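Local structure of HAD hydrolase, family IA, variant 3 (6W04) at residues Ile92-Phe95 and Glu96-Lys100; Val118-Lys122 and Tyr123-Glu127; Lys142-Ala146 and Pro147-Leu151. The protein probably acts as a magnesium-dependent hydrolase of the haloacid dehalogenase (HAD) superfamily. All blocks are in the same frame, centred on the assembly; numbering follows the deposited sequence.

The three contacts follow one another along the chain and sample different depths of one HAD-type parallel α/β fold. Interactions 1 and 2 lie closest together, with centres about 16 Å apart and nearest atoms about 5 Å apart, yet they do not touch. Interaction 3 is separated from interactions 1 and 2 by about 25 Å and 23 Å between centres. It comes nearest the magnesium ion, about 5 Å between nearest atoms, through Lys144, which is salt-bridged to the metal ligand Asp7. By the same measure Phe119 of interaction 2, which touches the ligand Asn9, is about 9 Å and Phe95 of interaction 1 about 14 Å from the ion.

Interaction 1 (Ile92-Phe95 and Glu96-Lys100); sequences INLF and EALKK
Glu96 begins a run of four successive i to i+4 backbone hydrogen bonds that join 96-100 to 92-95 within helix 91-100, its N donating to Ile92 O at 3.0 Å. The same carbonyl oxygen is also approached by the glutamate side chain, Glu96 CG lying 3.3 Å from Ile92 O. Beyond CG the chain is extended, and it carries Glu96 OE1 to 3.9 Å from Ile92 CG2, a van der Waals contact between an acidic group and a methyl branch. Ala97 comes next: its N bonds to Asn93 O at 2.9 Å. Leu98 N then meets Leu94 O at 2.8 Å, and here the side chains join in. With Leu98 CG beside its own backbone N (chi1 -74°), the side chain runs back toward the preceding turn, where Leu98 CD1 packs 3.9 Å from Leu94 CG. Lys99 continues the pattern with a longer bond, Lys99 N to Phe95 O at 3.2 Å. Asn93, Glu96 and Lys99 are exposed, whereas Leu94, Phe95 and Leu98 are buried, as expected of an amphipathic helix. Its apolar side lies against strand 3-7: Leu94 and Leu98 both touch Phe6 and also Ile214 of helix 214-222, while the Phe95 ring makes edge-to-face contacts with Phe6 and Phe129.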
loop_
_atom_site.group_PDB
_atom_site.type_symbol
_atom_site.label_atom_id
_atom_site.label_comp_id
_atom_site.label_asym_id
_atom_site.label_seq_id
_atom_site.Cartn_x
_atom_site.Cartn_y
_atom_site.Cartn_z
ATOM N N ILE A 92 10.580 -5.170 10.369
ATOM C CA ILE A 92 10.582 -4.989 11.822
ATOM C C ILE A 92 11.904 -4.390 12.279
ATOM O O ILE A 92 11.932 -3.488 13.127
ATOM C CB ILE A 92 10.272 -6.318 12.544
ATOM C CG1 ILE A 92 8.847 -6.782 12.206
ATOM C CG2 ILE A 92 10.417 -6.165 14.048
ATOM C CD1 ILE A 92 8.406 -8.008 12.976
ATOM N N ASN A 93 13.016 -4.863 11.706
ATOM C CA ASN A 93 14.322 -4.303 12.044
ATOM C C ASN A 93 14.378 -2.813 11.759
ATOM O O ASN A 93 14.905 -2.036 12.566
ATOM C CB ASN A 93 15.426 -5.010 11.261
ATOM C CG ASN A 93 15.680 -6.419 11.745
ATOM O OD1 ASN A 93 15.312 -6.789 12.865
ATOM N ND2 ASN A 93 16.329 -7.218 10.903
ATOM N N LEU A 94 13.870 -2.396 10.594
ATOM C CA LEU A 94 13.834 -0.972 10.285
ATOM C C LEU A 94 12.988 -0.213 11.302
ATOM O O LEU A 94 13.395 0.853 11.781
ATOM C CB LEU A 94 13.303 -0.751 8.865
ATOM C CG LEU A 94 13.441 0.665 8.310
ATOM C CD1 LEU A 94 14.871 1.166 8.543
ATOM C CD2 LEU A 94 13.061 0.727 6.807
ATOM N N PHE A 95 11.807 -0.749 11.640
ATOM C CA PHE A 95 10.956 -0.137 12.661
ATOM C C PHE A 95 11.737 0.143 13.942
ATOM O O PHE A 95 11.674 1.245 14.492
ATOM C CB PHE A 95 9.767 -1.045 13.005
ATOM C CG PHE A 95 8.818 -1.305 11.874
ATOM C CD1 PHE A 95 8.794 -0.508 10.743
ATOM C CD2 PHE A 95 7.917 -2.352 11.974
ATOM C CE1 PHE A 95 7.902 -0.776 9.715
ATOM C CE2 PHE A 95 7.017 -2.617 10.964
ATOM C CZ PHE A 95 7.011 -1.829 9.829
ATOM N N GLU A 96 12.453 -0.866 14.447
ATOM C CA GLU A 96 13.196 -0.697 15.694
ATOM C C GLU A 96 14.348 0.287 15.525
ATOM O O GLU A 96 14.589 1.130 16.400
ATOM C CB GLU A 96 13.717 -2.049 16.178
ATOM C CG GLU A 96 12.625 -3.104 16.351
ATOM C CD GLU A 96 13.183 -4.466 16.727
ATOM O OE1 GLU A 96 12.444 -5.294 17.291
ATOM O OE2 GLU A 96 14.373 -4.707 16.451
ATOM N N ALA A 97 15.065 0.200 14.406
ATOM C CA ALA A 97 16.180 1.107 14.178
ATOM C C ALA A 97 15.707 2.553 14.080
ATOM O O ALA A 97 16.400 3.471 14.541
ATOM C CB ALA A 97 16.945 0.693 12.921
ATOM N N LEU A 98 14.533 2.776 13.478
ATOM C CA LEU A 98 14.006 4.131 13.337
ATOM C C LEU A 98 13.671 4.741 14.697
ATOM O O LEU A 98 14.043 5.885 14.985
ATOM C CB LEU A 98 12.770 4.118 12.422
ATOM C CG LEU A 98 13.047 3.924 10.927
ATOM C CD1 LEU A 98 11.760 3.715 10.131
ATOM C CD2 LEU A 98 13.872 5.101 10.369
ATOM N N LYS A 99 12.967 3.990 15.551
ATOM C CA LYS A 99 12.646 4.507 16.877
ATOM C C LYS A 99 13.909 4.792 17.678
ATOM O O LYS A 99 13.983 5.804 18.381
ATOM C CB LYS A 99 11.747 3.540 17.647
ATOM C CG LYS A 99 11.312 4.123 18.996
ATOM C CD LYS A 99 11.140 3.069 20.069
ATOM C CE LYS A 99 10.855 3.717 21.431
ATOM N NZ LYS A 99 9.661 4.615 21.408
ATOM N N LYS A 100 14.921 3.924 17.572
ATOM C CA LYS A 100 16.170 4.178 18.286
ATOM C C LYS A 100 16.809 5.485 17.833
ATOM O O LYS A 100 17.486 6.150 18.621
ATOM C CB LYS A 100 17.148 3.016 18.094
#

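Interaction 2 (Val118-Lys122 and Tyr123-Glu127); sequences VFIQK and YHLEE
The C-terminal end of helix 113-123 is closed here by a turn in which the backbone of His124, with positive phi, leaves the helical path and the amides of residues 123-125 fold back on Phe119 and Ile120. Tyr123 N makes the last regular bond, 2.9 Å to Phe119 O, an oxygen that also sits at the edge of the tyrosine ring, 3.3 Å from Tyr123 CD2. Ile120 O serves several donors. Two weak bonds reach Ile120 O from beyond the helix, one from His124 N at 3.0 Å but at a bent N-H...O angle of 122°, the other from Leu125 N at 3.5 Å. A water adds a further bond, donating to Ile120 O at 3.0 Å and to Glu126 OE1 at 2.8 Å. The bend of Glu126 at chi2 (-80°) brings OE1 back toward Ile120 O. In the HAD fold this turn leads from the helix toward strand 135-137. Leu125 packs back on the helix, Leu125 CD1 lying 4.1 Å from Ile120 CG1 with the two side chains crossing at about a right angle, and it separately touches Ile107 of strand 105-112. Lys122 and Tyr123 run side by side, with Lys122 CG 3.9 Å from the Tyr123 ring centroid and 9° off its normal, a CH-pi contact. Their polar ends bond onward, Lys122 NZ to Ser83 O and Met81 O, Tyr123 OH to Ile85 O. The Phe119 ring stacks on Phe8 and touches Asn9, a magnesium ligand.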
loop_
_atom_site.group_PDB
_atom_site.type_symbol
_atom_site.label_atom_id
_atom_site.label_comp_id
_atom_site.label_asym_id
_atom_site.label_seq_id
_atom_site.Cartn_x
_atom_site.Cartn_y
_atom_site.Cartn_z
ATOM N N VAL A 118 -7.961 -5.762 10.471
ATOM C CA VAL A 118 -7.316 -7.066 10.348
ATOM C C VAL A 118 -5.798 -6.915 10.394
ATOM O O VAL A 118 -5.107 -7.688 11.077
ATOM C CB VAL A 118 -7.803 -7.767 9.060
ATOM C CG1 VAL A 118 -6.919 -8.956 8.700
ATOM C CG2 VAL A 118 -9.231 -8.246 9.273
ATOM N N PHE A 119 -5.255 -5.909 9.686
ATOM C CA PHE A 119 -3.810 -5.671 9.688
ATOM C C PHE A 119 -3.279 -5.491 11.104
ATOM O O PHE A 119 -2.274 -6.107 11.482
ATOM C CB PHE A 119 -3.449 -4.429 8.866
ATOM C CG PHE A 119 -3.893 -4.465 7.439
ATOM C CD1 PHE A 119 -4.152 -5.659 6.787
ATOM C CD2 PHE A 119 -4.015 -3.271 6.730
ATOM C CE1 PHE A 119 -4.568 -5.647 5.454
ATOM C CE2 PHE A 119 -4.417 -3.255 5.413
ATOM C CZ PHE A 119 -4.690 -4.443 4.768
ATOM N N ILE A 120 -3.926 -4.616 11.890
ATOM C CA ILE A 120 -3.496 -4.362 13.267
ATOM C C ILE A 120 -3.589 -5.633 14.093
ATOM O O ILE A 120 -2.664 -5.989 14.827
ATOM C CB ILE A 120 -4.335 -3.231 13.896
ATOM C CG1 ILE A 120 -4.095 -1.918 13.138
ATOM C CG2 ILE A 120 -4.023 -3.085 15.389
ATOM C CD1 ILE A 120 -5.127 -0.822 13.446
ATOM N N GLN A 121 -4.721 -6.330 13.990
ATOM C CA GLN A 121 -4.936 -7.561 14.734
ATOM C C GLN A 121 -3.879 -8.610 14.387
ATOM O O GLN A 121 -3.237 -9.189 15.273
ATOM C CB GLN A 121 -6.344 -8.073 14.414
ATOM C CG GLN A 121 -7.124 -8.732 15.519
ATOM C CD GLN A 121 -8.634 -8.756 15.216
ATOM O OE1 GLN A 121 -9.445 -9.003 16.107
ATOM N NE2 GLN A 121 -9.007 -8.487 13.951
ATOM N N LYS A 122 -3.685 -8.865 13.093
ATOM C CA LYS A 122 -2.831 -9.976 12.663
ATOM C C LYS A 122 -1.355 -9.660 12.880
ATOM O O LYS A 122 -0.576 -10.536 13.263
ATOM C CB LYS A 122 -3.095 -10.293 11.176
ATOM C CG LYS A 122 -2.220 -11.430 10.623
ATOM C CD LYS A 122 -2.568 -11.771 9.158
ATOM C CE LYS A 122 -1.744 -13.001 8.685
ATOM N NZ LYS A 122 -2.151 -14.257 9.395
ATOM N N TYR A 123 -0.944 -8.424 12.640
ATOM C CA TYR A 123 0.472 -8.107 12.675
ATOM C C TYR A 123 0.918 -7.399 13.947
ATOM O O TYR A 123 2.098 -7.047 14.052
ATOM C CB TYR A 123 0.841 -7.284 11.430
ATOM C CG TYR A 123 0.604 -8.105 10.176
ATOM C CD1 TYR A 123 1.402 -9.207 9.899
ATOM C CD2 TYR A 123 -0.451 -7.819 9.303
ATOM C CE1 TYR A 123 1.180 -10.004 8.761
ATOM C CE2 TYR A 123 -0.689 -8.626 8.177
ATOM C CZ TYR A 123 0.133 -9.713 7.915
ATOM O OH TYR A 123 -0.046 -10.513 6.798
ATOM N N HIS A 124 0.033 -7.215 14.928
ATOM C CA HIS A 124 0.418 -6.605 16.215
ATOM C C HIS A 124 1.040 -5.231 16.002
ATOM O O HIS A 124 2.019 -4.861 16.647
ATOM C CB HIS A 124 1.371 -7.514 16.992
ATOM C CG HIS A 124 0.943 -8.945 16.996
ATOM N ND1 HIS A 124 -0.263 -9.353 17.525
ATOM C CD2 HIS A 124 1.541 -10.058 16.510
ATOM C CE1 HIS A 124 -0.377 -10.663 17.385
ATOM N NE2 HIS A 124 0.702 -11.114 16.772
ATOM N N LEU A 125 0.451 -4.465 15.086
ATOM C CA LEU A 125 1.046 -3.205 14.665
ATOM C C LEU A 125 1.210 -2.212 15.803
ATOM O O LEU A 125 2.082 -1.340 15.721
ATOM C CB LEU A 125 0.217 -2.598 13.541
ATOM C CG LEU A 125 0.294 -3.320 12.196
ATOM C CD1 LEU A 125 -0.551 -2.530 11.192
ATOM C CD2 LEU A 125 1.758 -3.485 11.694
ATOM N N GLU A 126 0.420 -2.325 16.871
ATOM C CA GLU A 126 0.610 -1.433 18.010
ATOM C C GLU A 126 1.979 -1.614 18.669
ATOM O O GLU A 126 2.374 -0.769 19.481
ATOM C CB GLU A 126 -0.511 -1.654 19.034
ATOM C CG GLU A 126 -0.350 -2.896 19.899
ATOM C CD GLU A 126 -0.771 -4.216 19.228
ATOM O OE1 GLU A 126 -1.252 -4.201 18.068
ATOM O OE2 GLU A 126 -0.619 -5.278 19.888
ATOM N N GLU A 127 2.714 -2.685 18.346
ATOM C CA GLU A 127 4.069 -2.826 18.884
ATOM C C GLU A 127 4.973 -1.688 18.411
ATOM O O GLU A 127 5.862 -1.257 19.149
ATOM C CB GLU A 127 4.670 -4.172 18.466
ATOM C CG GLU A 127 4.310 -5.357 19.329
ATOM C CD GLU A 127 5.162 -5.437 20.587
ATOM O OE1 GLU A 127 6.013 -4.550 20.794
ATOM O OE2 GLU A 127 4.980 -6.393 21.366
HETATM O O HOH W 1 -3.306 -6.032 17.767
#

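Interaction 3 (Lys142-Ala146 and Pro147-Leu151); sequences KGKPA and PDIYL. With EDO (1,2-ethanediol), chain C.
Lys144 and Ile149 pack on the inner side of a loop that leads into helix 148-157, while Lys142 and Asp148 pair on its outer side. In this HAD fold Lys144 is probably the lysine of motif III, because its ammonium forms salt bridges with Asp7, a magnesium ligand, and with Glu168; the Lys144-Pro145 peptide that follows it is cis. The inner side is the buried one: Ile149 and Tyr150 are both buried, packed on Ala108 of strand 105-112 and Ser176 of helix 171-180. Lys144 extends fully beyond CG, and its Lys144 CE rests 4.1 Å from Ile149 CG2, the methyl branch that lines its path. Further out, Lys144 NZ comes to 3.8 Å from Tyr150 OH, which itself hydrogen-bonds to Glu168, so lysine and tyrosine converge on one carboxylate. Lys144 NZ also donates to O2 of a 1,2-ethanediol at 3.0 Å, a molecule probably from the crystallisation liquor that is held by Ser110 as well.

Between the two sides a single water ties the loop to the first turn of the helix. It accepts from Ile149 N at 2.8 Å and donates to Lys142 O at 2.7 Å and to Ala146 O at 2.8 Å, which accounts for both of its hydrogens and satisfies an amide at the start of the helix.

The outer side is the solvent side, with Lys142 exposed and Asp148 partly so. Lys142 bends back at chi3 and chi4 (-63° and -74°), so that Lys142 NZ reaches the syn side of Asp148 OD2 at 3.2 Å, in a salt bridge. The same oxygen has a second donor in the backbone of that residue: Lys142 N meets Asp148 OD2 at 3.1 Å from 42° above the carboxylate plane.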
loop_
_atom_site.group_PDB
_atom_site.type_symbol
_atom_site.label_atom_id
_atom_site.label_comp_id
_atom_site.label_asym_id
_atom_site.label_seq_id
_atom_site.Cartn_x
_atom_site.Cartn_y
_atom_site.Cartn_z
ATOM N N LYS A 142 -8.821 12.423 -1.217
ATOM C CA LYS A 142 -8.749 11.770 -2.516
ATOM C C LYS A 142 -7.637 10.732 -2.493
ATOM O O LYS A 142 -6.552 10.977 -1.959
ATOM C CB LYS A 142 -8.498 12.792 -3.626
ATOM C CG LYS A 142 -9.565 13.847 -3.780
ATOM C CD LYS A 142 -9.239 14.772 -4.954
ATOM C CE LYS A 142 -7.945 15.556 -4.736
ATOM N NZ LYS A 142 -8.117 16.649 -3.733
ATOM N N GLY A 143 -7.916 9.563 -3.068
ATOM C CA GLY A 143 -6.952 8.489 -3.052
ATOM C C GLY A 143 -5.817 8.694 -4.039
ATOM O O GLY A 143 -5.827 9.614 -4.860
ATOM N N LYS A 144 -4.823 7.816 -3.913
ATOM C CA LYS A 144 -3.699 7.790 -4.836
ATOM C C LYS A 144 -4.209 7.693 -6.272
ATOM O O LYS A 144 -5.167 6.963 -6.539
ATOM C CB LYS A 144 -2.790 6.596 -4.530
ATOM C CG LYS A 144 -2.368 6.495 -3.081
ATOM C CD LYS A 144 -1.759 5.131 -2.822
ATOM C CE LYS A 144 -1.347 5.009 -1.394
ATOM N NZ LYS A 144 -0.631 3.739 -1.133
ATOM N N PRO A 145 -3.566 8.367 -7.230
ATOM C CA PRO A 145 -2.295 9.099 -7.129
ATOM C C PRO A 145 -2.356 10.509 -6.548
ATOM O O PRO A 145 -1.329 11.183 -6.587
ATOM C CB PRO A 145 -1.855 9.193 -8.587
ATOM C CG PRO A 145 -3.183 9.348 -9.302
ATOM C CD PRO A 145 -4.108 8.409 -8.605
ATOM N N ALA A 146 -3.510 10.981 -6.077
ATOM C CA ALA A 146 -3.527 12.296 -5.447
ATOM C C ALA A 146 -2.521 12.329 -4.292
ATOM O O ALA A 146 -2.252 11.293 -3.671
ATOM C CB ALA A 146 -4.923 12.652 -4.928
ATOM N N PRO A 147 -1.918 13.497 -4.013
ATOM C CA PRO A 147 -0.965 13.604 -2.888
ATOM C C PRO A 147 -1.595 13.488 -1.507
ATOM O O PRO A 147 -0.855 13.325 -0.523
ATOM C CB PRO A 147 -0.359 15.005 -3.072
ATOM C CG PRO A 147 -1.408 15.781 -3.851
ATOM C CD PRO A 147 -1.997 14.751 -4.796
ATOM N N ASP A 148 -2.921 13.566 -1.405
ATOM C CA ASP A 148 -3.578 13.814 -0.120
ATOM C C ASP A 148 -3.106 12.858 0.977
ATOM O O ASP A 148 -2.794 13.287 2.091
ATOM C CB ASP A 148 -5.090 13.708 -0.286
ATOM C CG ASP A 148 -5.628 14.613 -1.374
ATOM O OD1 ASP A 148 -4.828 15.093 -2.205
ATOM O OD2 ASP A 148 -6.857 14.834 -1.394
ATOM N N ILE A 149 -3.049 11.554 0.684
ATOM C CA ILE A 149 -2.776 10.592 1.757
ATOM C C ILE A 149 -1.403 10.817 2.387
ATOM O O ILE A 149 -1.231 10.607 3.598
ATOM C CB ILE A 149 -2.940 9.140 1.247
ATOM C CG1 ILE A 149 -3.031 8.173 2.425
ATOM C CG2 ILE A 149 -1.787 8.695 0.316
ATOM C CD1 ILE A 149 -3.356 6.753 1.982
ATOM N N TYR A 150 -0.411 11.269 1.615
ATOM C CA TYR A 150 0.913 11.426 2.215
ATOM C C TYR A 150 1.088 12.773 2.907
ATOM O O TYR A 150 1.806 12.850 3.913
ATOM C CB TYR A 150 2.019 11.185 1.166
ATOM C CG TYR A 150 2.144 9.701 0.887
ATOM C CD1 TYR A 150 2.395 8.814 1.930
ATOM C CD2 TYR A 150 1.954 9.180 -0.396
ATOM C CE1 TYR A 150 2.481 7.451 1.716
ATOM C CE2 TYR A 150 2.038 7.795 -0.628
ATOM C CZ TYR A 150 2.286 6.937 0.439
ATOM O OH TYR A 150 2.381 5.564 0.253
ATOM N N LEU A 151 0.442 13.833 2.405
ATOM C CA LEU A 151 0.359 15.074 3.174
ATOM C C LEU A 151 -0.324 14.837 4.509
ATOM O O LEU A 151 0.084 15.387 5.543
ATOM C CB LEU A 151 -0.404 16.129 2.380
ATOM C CG LEU A 151 0.233 16.435 1.030
ATOM C CD1 LEU A 151 -0.657 17.365 0.220
ATOM C CD2 LEU A 151 1.615 17.031 1.249
HETATM C C1 EDO C . -2.431 -0.731 -2.161
HETATM O O1 EDO C . -1.261 -0.336 -1.458
HETATM C C2 EDO C . -3.343 0.429 -1.956
HETATM O O2 EDO C . -2.470 1.555 -1.955
HETATM O O HOH W 2 -3.928 10.338 -1.665
#